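Local coordinates for protein short-chain dehydrogenase/reductase SDR (Paraburkholderia phymatum, PDB 5VA8) that probably works as an NADP-dependent oxidoreductase of the short-chain dehydrogenase/reductase family, holding its cofactor across the C-terminal ends of the strands of a Rossmann-fold sheet, at residues A22-L27 / P49-A54; C72-P77 / M121-E126; P191-F194 / R198-V201. All coordinates share one frame; numbering follows the deposited sequence.

Contact 1: residues A22-L27 / P49-A54. With NAP (NADP nicotinamide-adenine-dinucleotide phosphate), chain E.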
loop_
_atom_site.group_PDB
_atom_site.type_symbol
_atom_site.label_atom_id
_atom_site.label_comp_id
_atom_site.label_asym_id
_atom_site.label_seq_id
_atom_site.Cartn_x
_atom_site.Cartn_y
_atom_site.Cartn_z
ATOM N N ALA A 22 25.539 14.502 0.843
ATOM C CA ALA A 22 24.806 15.726 0.524
ATOM C C ALA A 22 24.335 16.407 1.811
ATOM O O ALA A 22 23.139 16.586 2.070
ATOM C CB ALA A 22 23.653 15.417 -0.435
ATOM N N ALA A 23 25.319 16.791 2.624
ATOM C CA ALA A 23 25.034 17.014 4.037
ATOM C C ALA A 23 25.688 18.274 4.592
ATOM O O ALA A 23 25.860 18.385 5.814
ATOM C CB ALA A 23 25.466 15.786 4.856
ATOM N N SER A 24 26.042 19.246 3.750
ATOM C CA SER A 24 26.461 20.518 4.322
ATOM C C SER A 24 25.269 21.381 4.716
ATOM O O SER A 24 25.442 22.330 5.491
ATOM C CB SER A 24 27.381 21.274 3.348
ATOM O OG SER A 24 26.678 21.787 2.225
ATOM N N LYS A 25 24.074 21.056 4.214
ATOM C CA LYS A 25 22.853 21.809 4.476
ATOM C C LYS A 25 21.682 20.846 4.604
ATOM O O LYS A 25 21.760 19.683 4.207
ATOM C CB LYS A 25 22.546 22.814 3.351
ATOM C CG LYS A 25 23.693 23.764 3.038
ATOM C CD LYS A 25 23.494 24.435 1.683
ATOM C CE LYS A 25 22.154 25.135 1.611
ATOM N NZ LYS A 25 21.909 25.803 0.295
ATOM N N GLY A 26 20.585 21.366 5.163
ATOM C CA GLY A 26 19.274 20.734 5.015
ATOM C C GLY A 26 19.143 19.406 5.739
ATOM O O GLY A 26 19.696 19.191 6.826
ATOM N N LEU A 27 18.387 18.495 5.115
ATOM C CA LEU A 27 18.101 17.202 5.735
ATOM C C LEU A 27 19.368 16.390 5.951
ATOM O O LEU A 27 19.515 15.719 6.981
ATOM C CB LEU A 27 17.123 16.408 4.881
ATOM C CG LEU A 27 15.787 17.097 4.640
ATOM C CD1 LEU A 27 14.908 16.207 3.793
ATOM C CD2 LEU A 27 15.112 17.425 5.968
ATOM N N PRO A 49 32.840 23.824 -1.325
ATOM C CA PRO A 49 33.679 23.797 -0.111
ATOM C C PRO A 49 33.277 24.776 0.975
ATOM O O PRO A 49 33.387 24.428 2.157
ATOM C CB PRO A 49 35.079 24.118 -0.657
ATOM C CG PRO A 49 35.042 23.578 -2.062
ATOM C CD PRO A 49 33.645 23.908 -2.554
ATOM N N GLU A 50 32.843 25.991 0.625
ATOM C CA GLU A 50 32.602 27.013 1.640
ATOM C C GLU A 50 31.653 26.512 2.727
ATOM O O GLU A 50 31.993 26.503 3.916
ATOM C CB GLU A 50 32.042 28.286 1.010
ATOM C CG GLU A 50 31.981 29.427 2.024
ATOM C CD GLU A 50 31.139 30.603 1.570
ATOM O OE1 GLU A 50 30.470 30.499 0.520
ATOM O OE2 GLU A 50 31.146 31.633 2.275
ATOM N N THR A 51 30.455 26.079 2.329
ATOM C CA THR A 51 29.475 25.656 3.319
ATOM C C THR A 51 29.838 24.299 3.904
ATOM O O THR A 51 29.570 24.042 5.084
ATOM C CB THR A 51 28.073 25.626 2.700
ATOM O OG1 THR A 51 27.740 26.934 2.213
ATOM C CG2 THR A 51 27.038 25.229 3.740
ATOM N N LEU A 52 30.471 23.438 3.104
ATOM C CA LEU A 52 30.909 22.138 3.603
ATOM C C LEU A 52 31.877 22.292 4.771
ATOM O O LEU A 52 31.721 21.646 5.815
ATOM C CB LEU A 52 31.558 21.344 2.467
ATOM C CG LEU A 52 32.231 20.039 2.880
ATOM C CD1 LEU A 52 31.196 19.013 3.322
ATOM C CD2 LEU A 52 33.081 19.503 1.721
ATOM N N ASP A 53 32.903 23.130 4.601
ATOM C CA ASP A 53 33.906 23.303 5.647
ATOM C C ASP A 53 33.301 23.932 6.892
ATOM O O ASP A 53 33.687 23.599 8.017
ATOM C CB ASP A 53 35.058 24.170 5.134
ATOM C CG ASP A 53 35.835 23.513 4.012
ATOM O OD1 ASP A 53 35.643 22.304 3.780
ATOM O OD2 ASP A 53 36.643 24.222 3.370
ATOM N N ALA A 54 32.355 24.850 6.711
ATOM C CA ALA A 54 31.750 25.514 7.862
ATOM C C ALA A 54 30.888 24.542 8.659
ATOM O O ALA A 54 30.971 24.481 9.893
ATOM C CB ALA A 54 30.931 26.715 7.392
HETATM P PA NAP E . 19.168 21.438 0.695
HETATM O O1A NAP E . 18.809 22.147 1.937
HETATM O O2A NAP E . 19.329 22.300 -0.540
HETATM O O5B NAP E . 20.523 20.638 1.000
HETATM C C5B NAP E . 21.112 19.849 -0.045
HETATM C C4B NAP E . 22.496 19.477 0.410
HETATM O O4B NAP E . 23.017 18.467 -0.480
HETATM C C3B NAP E . 23.519 20.612 0.379
HETATM O O3B NAP E . 24.498 20.393 1.385
HETATM C C2B NAP E . 24.124 20.451 -1.012
HETATM O O2B NAP E . 25.390 21.146 -1.065
HETATM C C1B NAP E . 24.212 18.925 -1.082
HETATM N N9A NAP E . 24.248 18.378 -2.435
HETATM C C8A NAP E . 23.293 18.525 -3.405
HETATM N N7A NAP E . 23.528 17.835 -4.496
HETATM C C5A NAP E . 24.729 17.196 -4.229
HETATM C C6A NAP E . 25.530 16.325 -4.993
HETATM N N6A NAP E . 25.224 15.928 -6.233
HETATM N N1A NAP E . 26.678 15.875 -4.438
HETATM C C2A NAP E . 26.985 16.267 -3.194
HETATM N N3A NAP E . 26.308 17.084 -2.380
HETATM C C4A NAP E . 25.186 17.520 -2.962
HETATM O O3 NAP E . 18.087 20.313 0.345
HETATM P PN NAP E . 17.152 19.381 1.252
HETATM O O1N NAP E . 17.905 18.929 2.439
HETATM O O2N NAP E . 15.865 20.083 1.440
HETATM O O5D NAP E . 16.925 18.168 0.239
HETATM C C5D NAP E . 17.700 16.955 0.333
HETATM C C4D NAP E . 17.025 15.953 -0.571
HETATM O O4D NAP E . 15.704 15.673 -0.052
HETATM C C3D NAP E . 16.820 16.401 -2.022
HETATM O O3D NAP E . 16.944 15.294 -2.915
HETATM C C2D NAP E . 15.379 16.901 -2.011
HETATM O O2D NAP E . 14.740 16.892 -3.283
HETATM C C1D NAP E . 14.771 15.860 -1.075
HETATM N N1N NAP E . 13.486 16.276 -0.461
HETATM C C2N NAP E . 13.382 17.471 0.144
HETATM C C3N NAP E . 12.203 17.825 0.766
HETATM C C7N NAP E . 11.966 19.118 1.485
HETATM O O7N NAP E . 10.796 19.528 1.617
HETATM N N7N NAP E . 13.022 19.846 1.837
HETATM C C4N NAP E . 11.173 16.888 0.811
HETATM C C5N NAP E . 11.312 15.671 0.165
HETATM C C6N NAP E . 12.475 15.387 -0.484
HETATM P P2B NAP E . 26.078 21.532 -2.471
HETATM O O1X NAP E . 26.524 20.249 -3.090
HETATM O O2X NAP E . 25.031 22.256 -3.319
HETATM O O3X NAP E . 27.236 22.466 -2.066
#

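Contact 2: residues C72-P77 / M121-E126. With NAP (NADP nicotinamide-adenine-dinucleotide phosphate), chain E.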
loop_
_atom_site.group_PDB
_atom_site.type_symbol
_atom_site.label_atom_id
_atom_site.label_comp_id
_atom_site.label_asym_id
_atom_site.label_seq_id
_atom_site.Cartn_x
_atom_site.Cartn_y
_atom_site.Cartn_z
ATOM N N CYS A 72 32.768 16.907 -3.183
ATOM C CA CYS A 72 32.595 16.183 -4.436
ATOM C C CYS A 72 31.116 16.116 -4.781
ATOM O O CYS A 72 30.247 16.338 -3.934
ATOM C CB CYS A 72 33.171 14.765 -4.359
ATOM S SG CYS A 72 32.141 13.671 -3.345
ATOM N N ASP A 73 30.859 15.816 -6.054
ATOM C CA ASP A 73 29.529 15.491 -6.555
ATOM C C ASP A 73 29.331 13.998 -6.347
ATOM O O ASP A 73 29.983 13.181 -7.006
ATOM C CB ASP A 73 29.443 15.880 -8.030
ATOM C CG ASP A 73 28.077 15.647 -8.636
ATOM O OD1 ASP A 73 27.280 14.868 -8.085
ATOM O OD2 ASP A 73 27.823 16.242 -9.703
ATOM N N ILE A 74 28.454 13.637 -5.406
ATOM C CA ILE A 74 28.279 12.237 -5.046
ATOM C C ILE A 74 27.592 11.444 -6.148
ATOM O O ILE A 74 27.581 10.209 -6.098
ATOM C CB ILE A 74 27.501 12.150 -3.711
ATOM C CG1 ILE A 74 27.670 10.780 -3.056
ATOM C CG2 ILE A 74 26.015 12.450 -3.922
ATOM C CD1 ILE A 74 29.100 10.464 -2.662
ATOM N N THR A 75 27.044 12.121 -7.158
ATOM C CA THR A 75 26.324 11.433 -8.224
ATOM C C THR A 75 27.223 11.064 -9.395
ATOM O O THR A 75 26.714 10.701 -10.460
ATOM C CB THR A 75 25.117 12.260 -8.716
ATOM O OG1 THR A 75 25.546 13.421 -9.457
ATOM C CG2 THR A 75 24.238 12.678 -7.532
ATOM N N THR A 76 28.545 11.127 -9.215
ATOM C CA THR A 76 29.525 10.657 -10.178
ATOM C C THR A 76 30.305 9.490 -9.591
ATOM O O THR A 76 30.481 9.416 -8.369
ATOM C CB THR A 76 30.511 11.768 -10.543
ATOM O OG1 THR A 76 31.250 12.136 -9.375
ATOM C CG2 THR A 76 29.759 12.993 -11.068
ATOM N N PRO A 77 30.814 8.579 -10.430
ATOM C CA PRO A 77 31.703 7.529 -9.898
ATOM C C PRO A 77 32.924 8.096 -9.194
ATOM O O PRO A 77 33.343 7.553 -8.159
ATOM C CB PRO A 77 32.100 6.728 -11.151
ATOM C CG PRO A 77 31.110 7.119 -12.213
ATOM C CD PRO A 77 30.675 8.511 -11.896
ATOM N N MET A 121 18.556 7.440 -7.885
ATOM C CA MET A 121 18.367 5.993 -7.858
ATOM C C MET A 121 19.702 5.267 -7.968
ATOM O O MET A 121 20.053 4.485 -7.077
ATOM C CB MET A 121 17.426 5.540 -8.973
ATOM C CG MET A 121 17.185 4.037 -8.970
ATOM S SD MET A 121 16.167 3.550 -10.359
ATOM C CE MET A 121 16.228 1.751 -10.181
ATOM N N LEU A 122 20.465 5.506 -9.046
ATOM C CA LEU A 122 21.654 4.679 -9.246
ATOM C C LEU A 122 22.780 5.058 -8.289
ATOM O O LEU A 122 23.555 4.181 -7.892
ATOM C CB LEU A 122 22.112 4.752 -10.707
ATOM C CG LEU A 122 21.054 4.343 -11.731
ATOM C CD1 LEU A 122 21.654 4.344 -13.142
ATOM C CD2 LEU A 122 20.461 2.976 -11.393
ATOM N N THR A 123 22.892 6.336 -7.907
ATOM C CA THR A 123 23.916 6.734 -6.937
ATOM C C THR A 123 23.725 6.031 -5.594
ATOM O O THR A 123 24.683 5.398 -5.111
ATOM C CB THR A 123 23.947 8.268 -6.819
ATOM O OG1 THR A 123 24.617 8.808 -7.968
ATOM C CG2 THR A 123 24.680 8.733 -5.558
ATOM N N PRO A 124 22.542 6.051 -4.963
ATOM C CA PRO A 124 22.386 5.273 -3.722
ATOM C C PRO A 124 22.666 3.794 -3.897
ATOM O O PRO A 124 23.255 3.168 -3.006
ATOM C CB PRO A 124 20.917 5.501 -3.332
ATOM C CG PRO A 124 20.504 6.719 -4.041
ATOM C CD PRO A 124 21.363 6.887 -5.258
ATOM N N ILE A 125 22.243 3.214 -5.024
ATOM C CA ILE A 125 22.473 1.788 -5.278
ATOM C C ILE A 125 23.963 1.483 -5.345
ATOM O O ILE A 125 24.444 0.488 -4.773
ATOM C CB ILE A 125 21.741 1.360 -6.564
ATOM C CG1 ILE A 125 20.230 1.366 -6.324
ATOM C CG2 ILE A 125 22.195 -0.048 -7.033
ATOM C CD1 ILE A 125 19.399 1.123 -7.581
ATOM N N GLU A 126 24.722 2.320 -6.050
ATOM C CA GLU A 126 26.150 2.061 -6.165
ATOM C C GLU A 126 26.873 2.251 -4.834
ATOM O O GLU A 126 27.857 1.548 -4.569
ATOM C CB GLU A 126 26.746 2.945 -7.258
ATOM C CG GLU A 126 26.333 2.494 -8.662
ATOM C CD GLU A 126 26.896 1.129 -9.037
ATOM O OE1 GLU A 126 27.981 1.086 -9.662
ATOM O OE2 GLU A 126 26.266 0.097 -8.703
HETATM P PA NAP E . 19.168 21.438 0.695
HETATM O O1A NAP E . 18.809 22.147 1.937
HETATM O O2A NAP E . 19.329 22.300 -0.540
HETATM O O5B NAP E . 20.523 20.638 1.000
HETATM C C5B NAP E . 21.112 19.849 -0.045
HETATM C C4B NAP E . 22.496 19.477 0.410
HETATM O O4B NAP E . 23.017 18.467 -0.480
HETATM C C3B NAP E . 23.519 20.612 0.379
HETATM O O3B NAP E . 24.498 20.393 1.385
HETATM C C2B NAP E . 24.124 20.451 -1.012
HETATM O O2B NAP E . 25.390 21.146 -1.065
HETATM C C1B NAP E . 24.212 18.925 -1.082
HETATM N N9A NAP E . 24.248 18.378 -2.435
HETATM C C8A NAP E . 23.293 18.525 -3.405
HETATM N N7A NAP E . 23.528 17.835 -4.496
HETATM C C5A NAP E . 24.729 17.196 -4.229
HETATM C C6A NAP E . 25.530 16.325 -4.993
HETATM N N6A NAP E . 25.224 15.928 -6.233
HETATM N N1A NAP E . 26.678 15.875 -4.438
HETATM C C2A NAP E . 26.985 16.267 -3.194
HETATM N N3A NAP E . 26.308 17.084 -2.380
HETATM C C4A NAP E . 25.186 17.520 -2.962
HETATM O O3 NAP E . 18.087 20.313 0.345
HETATM P PN NAP E . 17.152 19.381 1.252
HETATM O O1N NAP E . 17.905 18.929 2.439
HETATM O O2N NAP E . 15.865 20.083 1.440
HETATM O O5D NAP E . 16.925 18.168 0.239
HETATM C C5D NAP E . 17.700 16.955 0.333
HETATM C C4D NAP E . 17.025 15.953 -0.571
HETATM O O4D NAP E . 15.704 15.673 -0.052
HETATM C C3D NAP E . 16.820 16.401 -2.022
HETATM O O3D NAP E . 16.944 15.294 -2.915
HETATM C C2D NAP E . 15.379 16.901 -2.011
HETATM O O2D NAP E . 14.740 16.892 -3.283
HETATM C C1D NAP E . 14.771 15.860 -1.075
HETATM N N1N NAP E . 13.486 16.276 -0.461
HETATM C C2N NAP E . 13.382 17.471 0.144
HETATM C C3N NAP E . 12.203 17.825 0.766
HETATM C C7N NAP E . 11.966 19.118 1.485
HETATM O O7N NAP E . 10.796 19.528 1.617
HETATM N N7N NAP E . 13.022 19.846 1.837
HETATM C C4N NAP E . 11.173 16.888 0.811
HETATM C C5N NAP E . 11.312 15.671 0.165
HETATM C C6N NAP E . 12.475 15.387 -0.484
HETATM P P2B NAP E . 26.078 21.532 -2.471
HETATM O O1X NAP E . 26.524 20.249 -3.090
HETATM O O2X NAP E . 25.031 22.256 -3.319
HETATM O O3X NAP E . 27.236 22.466 -2.066
#

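Contact 3: residues P191-F194 / R198-V201. With NAP (NADP nicotinamide-adenine-dinucleotide phosphate), chain E; TCE (3,3',3''-phosphanetriyltripropanoic acid), chain F.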
loop_
_atom_site.group_PDB
_atom_site.type_symbol
_atom_site.label_atom_id
_atom_site.label_comp_id
_atom_site.label_asym_id
_atom_site.label_seq_id
_atom_site.Cartn_x
_atom_site.Cartn_y
_atom_site.Cartn_z
ATOM N N PRO A 191 10.629 12.345 3.313
ATOM C CA PRO A 191 10.171 13.645 3.817
ATOM C C PRO A 191 8.932 14.120 3.081
ATOM O O PRO A 191 8.826 13.992 1.857
ATOM C CB PRO A 191 11.355 14.592 3.549
ATOM C CG PRO A 191 12.408 13.775 2.866
ATOM C CD PRO A 191 11.823 12.452 2.461
ATOM N N GLY A 192 7.989 14.673 3.851
ATOM C CA GLY A 192 7.019 15.621 3.328
ATOM C C GLY A 192 7.716 16.955 3.147
ATOM O O GLY A 192 8.894 16.974 2.782
ATOM N N ILE A 193 7.063 18.077 3.406
ATOM C CA ILE A 193 7.728 19.357 3.184
ATOM C C ILE A 193 8.512 19.751 4.432
ATOM O O ILE A 193 7.978 19.776 5.552
ATOM C CB ILE A 193 6.733 20.446 2.748
ATOM C CG1 ILE A 193 7.499 21.749 2.471
ATOM C CG2 ILE A 193 5.621 20.642 3.762
ATOM C CD1 ILE A 193 6.658 22.839 1.811
ATOM N N PHE A 194 9.809 20.021 4.239
ATOM C CA PHE A 194 10.714 20.395 5.316
ATOM C C PHE A 194 11.312 21.768 5.046
ATOM O O PHE A 194 11.597 22.122 3.898
ATOM C CB PHE A 194 11.823 19.353 5.487
ATOM C CG PHE A 194 11.411 18.204 6.363
ATOM C CD1 PHE A 194 11.901 18.102 7.655
ATOM C CD2 PHE A 194 10.482 17.271 5.917
ATOM C CE1 PHE A 194 11.502 17.073 8.489
ATOM C CE2 PHE A 194 10.072 16.232 6.740
ATOM C CZ PHE A 194 10.587 16.130 8.031
ATOM N N ARG A 198 15.768 24.300 -0.026
ATOM C CA ARG A 198 15.160 23.759 -1.240
ATOM C C ARG A 198 13.761 24.320 -1.457
ATOM O O ARG A 198 13.384 24.643 -2.589
ATOM C CB ARG A 198 15.121 22.231 -1.174
ATOM N N ILE A 199 12.977 24.454 -0.387
ATOM C CA ILE A 199 11.601 24.902 -0.568
ATOM C C ILE A 199 11.493 26.415 -0.664
ATOM O O ILE A 199 10.459 26.925 -1.110
ATOM C CB ILE A 199 10.680 24.398 0.556
ATOM C CG1 ILE A 199 10.919 25.182 1.841
ATOM C CG2 ILE A 199 10.887 22.911 0.774
ATOM C CD1 ILE A 199 9.864 24.928 2.896
ATOM N N ALA A 200 12.527 27.152 -0.254
ATOM C CA ALA A 200 12.479 28.600 -0.414
ATOM C C ALA A 200 12.432 28.977 -1.887
ATOM O O ALA A 200 11.712 29.906 -2.275
ATOM C CB ALA A 200 13.674 29.255 0.281
ATOM N N VAL A 201 13.175 28.255 -2.730
ATOM C CA VAL A 201 13.135 28.520 -4.163
ATOM C C VAL A 201 11.756 28.203 -4.723
ATOM O O VAL A 201 11.257 28.898 -5.616
ATOM C CB VAL A 201 14.237 27.723 -4.887
HETATM P PA NAP E . 19.168 21.438 0.695
HETATM O O1A NAP E . 18.809 22.147 1.937
HETATM O O2A NAP E . 19.329 22.300 -0.540
HETATM O O5B NAP E . 20.523 20.638 1.000
HETATM C C5B NAP E . 21.112 19.849 -0.045
HETATM C C4B NAP E . 22.496 19.477 0.410
HETATM O O4B NAP E . 23.017 18.467 -0.480
HETATM C C3B NAP E . 23.519 20.612 0.379
HETATM O O3B NAP E . 24.498 20.393 1.385
HETATM C C2B NAP E . 24.124 20.451 -1.012
HETATM O O2B NAP E . 25.390 21.146 -1.065
HETATM C C1B NAP E . 24.212 18.925 -1.082
HETATM N N9A NAP E . 24.248 18.378 -2.435
HETATM C C8A NAP E . 23.293 18.525 -3.405
HETATM N N7A NAP E . 23.528 17.835 -4.496
HETATM C C5A NAP E . 24.729 17.196 -4.229
HETATM C C6A NAP E . 25.530 16.325 -4.993
HETATM N N6A NAP E . 25.224 15.928 -6.233
HETATM N N1A NAP E . 26.678 15.875 -4.438
HETATM C C2A NAP E . 26.985 16.267 -3.194
HETATM N N3A NAP E . 26.308 17.084 -2.380
HETATM C C4A NAP E . 25.186 17.520 -2.962
HETATM O O3 NAP E . 18.087 20.313 0.345
HETATM P PN NAP E . 17.152 19.381 1.252
HETATM O O1N NAP E . 17.905 18.929 2.439
HETATM O O2N NAP E . 15.865 20.083 1.440
HETATM O O5D NAP E . 16.925 18.168 0.239
HETATM C C5D NAP E . 17.700 16.955 0.333
HETATM C C4D NAP E . 17.025 15.953 -0.571
HETATM O O4D NAP E . 15.704 15.673 -0.052
HETATM C C3D NAP E . 16.820 16.401 -2.022
HETATM O O3D NAP E . 16.944 15.294 -2.915
HETATM C C2D NAP E . 15.379 16.901 -2.011
HETATM O O2D NAP E . 14.740 16.892 -3.283
HETATM C C1D NAP E . 14.771 15.860 -1.075
HETATM N N1N NAP E . 13.486 16.276 -0.461
HETATM C C2N NAP E . 13.382 17.471 0.144
HETATM C C3N NAP E . 12.203 17.825 0.766
HETATM C C7N NAP E . 11.966 19.118 1.485
HETATM O O7N NAP E . 10.796 19.528 1.617
HETATM N N7N NAP E . 13.022 19.846 1.837
HETATM C C4N NAP E . 11.173 16.888 0.811
HETATM C C5N NAP E . 11.312 15.671 0.165
HETATM C C6N NAP E . 12.475 15.387 -0.484
HETATM P P2B NAP E . 26.078 21.532 -2.471
HETATM O O1X NAP E . 26.524 20.249 -3.090
HETATM O O2X NAP E . 25.031 22.256 -3.319
HETATM O O3X NAP E . 27.236 22.466 -2.066
HETATM O O16 TCE F . 12.364 15.482 -5.290
HETATM C C14 TCE F . 11.426 15.547 -4.449
HETATM O O15 TCE F . 10.540 14.661 -4.418
HETATM C C5 TCE F . 11.357 16.729 -3.485
HETATM C C2 TCE F . 9.978 16.739 -2.834
HETATM P P TCE F . 9.969 17.977 -1.450
HETATM C C3 TCE F . 10.822 19.538 -1.930
HETATM C C6 TCE F . 9.914 20.099 -3.015
HETATM C C8 TCE F . 10.589 21.333 -3.577
HETATM O O10 TCE F . 9.926 22.395 -3.633
HETATM O O9 TCE F . 11.789 21.284 -3.964
HETATM C C1 TCE F . 8.228 18.274 -0.926
HETATM C C4 TCE F . 7.657 16.939 -0.464
HETATM C C11 TCE F . 6.199 17.170 -0.112
HETATM O O12 TCE F . 5.495 16.245 0.373
HETATM O O13 TCE F . 5.711 18.314 -0.311
#

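Contact 1: residues A22-L27 / P49-A54
Ser24 and Lys25 meet Thr51 and Leu52 purely by van der Waals packing, a worked example of how a cofactor loop can lean on the next helix. Ser24 CB presses against the helix backbone, 3.6 Å from Leu52 CA. The methyl of Thr51 lies beside it: CG2 is 3.7 Å from Ser24 O and equally close to Lys25 CG, where the two side chains cross at about a right angle. Leu52 itself turns its branches to the sheet, against Ile44 and Ala46 of strand 41-46.

Several polar bonds of the loop run to NADP, while Ser24 O is tied to helix 49-63 by a hydrogen bond with Thr55 OG1. The chi1 of 72° places Ser24 OG between its own backbone N and carbonyl carbon, within 2.7 Å of O3B of the adenosine ribose, whose hydroxyl donates to it. That ribose oxygen also takes a weak, bent bond from Lys25 N. Further along, Leu27 N gives the pyrophosphate a nearly straight bond, 2.8 Å to O1N at 160°. Gly26 lies between them with positive phi, its CA passing 3.4 Å from NADP O1A.

The tip of Lys25 turns elsewhere: NZ forms a salt bridge with Asp197. Backbone amides directed at ribose and pyrophosphate, at the start of helix 26-37, are the signature of the glycine-rich dinucleotide-binding loop of the Rossmann fold.

Contact 2: residues C72-P77 / M121-E126
With chi1 -76° Thr123 OG1 sits beside the backbone N, anti to the carbonyl carbon, and the CG2 methyl falls anti to N; this single torsion sends both branches to the loop 72-77. CG2 rests 3.3 Å from Ile74 O, while OG1 lies 3.1 Å from Thr75 CA. The hydroxyl is not spent on the loop, because OG1 hydrogen-bonds to Glu118 O, five residues earlier in helix 110-138. What crosses the interface is therefore contact between a threonine and the bend of the backbone, with the Thr75 side chain slanting past Thr123. On the loop side, Thr75 has chi1 71°, which sets its hydroxyl between backbone N and carbonyl carbon and turns it back to Asp73.

The bend is an Asx turn within a type I beta turn, and it forms the adenine end of the NADP site. Asp73 OD1 accepts Thr75 N at 2.9 Å on its anti side and Thr75 OG1 at 2.6 Å on its syn side, both from the same face of the carboxylate. Adenine N6A is a third donor to Asp73 OD1, at 3.0 Å, and should help to fix the rotation of the group. Alongside, Ile74 N meets N1A in a nearly straight bond of 3.0 Å, completing the grip on the Watson-Crick edge. Thr76 OG1 bonds to Asp73 O and caps Gly79 N at the start of helix 77-86.

Contact 3: residues P191-F194 / R198-V201
At the nicotinamide end of the NADP site, the loop that follows strand 184-191 turns into helix 197-210, and residues 191-194 meet Ile199 in its first turn. Ile199 CG2 stands 3.3 Å from Phe194 O, and CD1 is almost as near to the same carbonyl. With chi1 at 75° the CG1 branch lies between the backbone N and carbonyl carbon, which helps bring CD1 and CG2 to that oxygen from the same side. The extended Ile193 side chain crosses Ile199 at about a right angle, CG1 to CG2 at 4.0 Å.

The backbone of Phe194 holds the carboxamide. Phe194 N donates to O7N at 2.8 Å and 170°, whereas the return bond from N7N to Phe194 O is weak. Together they probably set which way the amide is turned, mainly through the stronger bond, and Ile199 CG2 lies 3.5 Å from O7N. Pro191 lies over one face of the nicotinamide ring, its CG 3.5 Å from C5N, while the phosphine ligand TCE occupies the opposite face. Gly192 O comes to 3.0 Å from C4N, the carbon at which NADP exchanges hydride.

Leu27 of helix 26-37 packs on Pro191 and Phe194, and Ile199 also touches Arg218 of helix 214-222. The Phe194 ring makes edge-to-face stacks with Phe236 of helix 233-243 and with Tyr250 of a neighbouring subunit, while the Gly192 backbone is hydrogen-bonded to Ile258 of strand 255-258.

How the contacts relate
From the N terminus the contacts follow one another in series, without nesting or crossing. Contact 1 closes a loop that runs through helix 26-37 and strand 41-46 to the head of helix 49-63. Contact 2 opens after edge strand 67-71 and closes the longest loop, passing helix 77-86 and strand 92-95 before reaching helix 110-138. Contact 3 closes a short loop of three residues after strand 184-191. Their shared object is NADP, gripped at the adenine by contact 2, at ribose and pyrophosphate by contact 1 and at nicotinamide by contact 3. Contacts 1 and 3 touch directly through Leu27, whereas contacts 2 and 3 have centres about 22 Å apart.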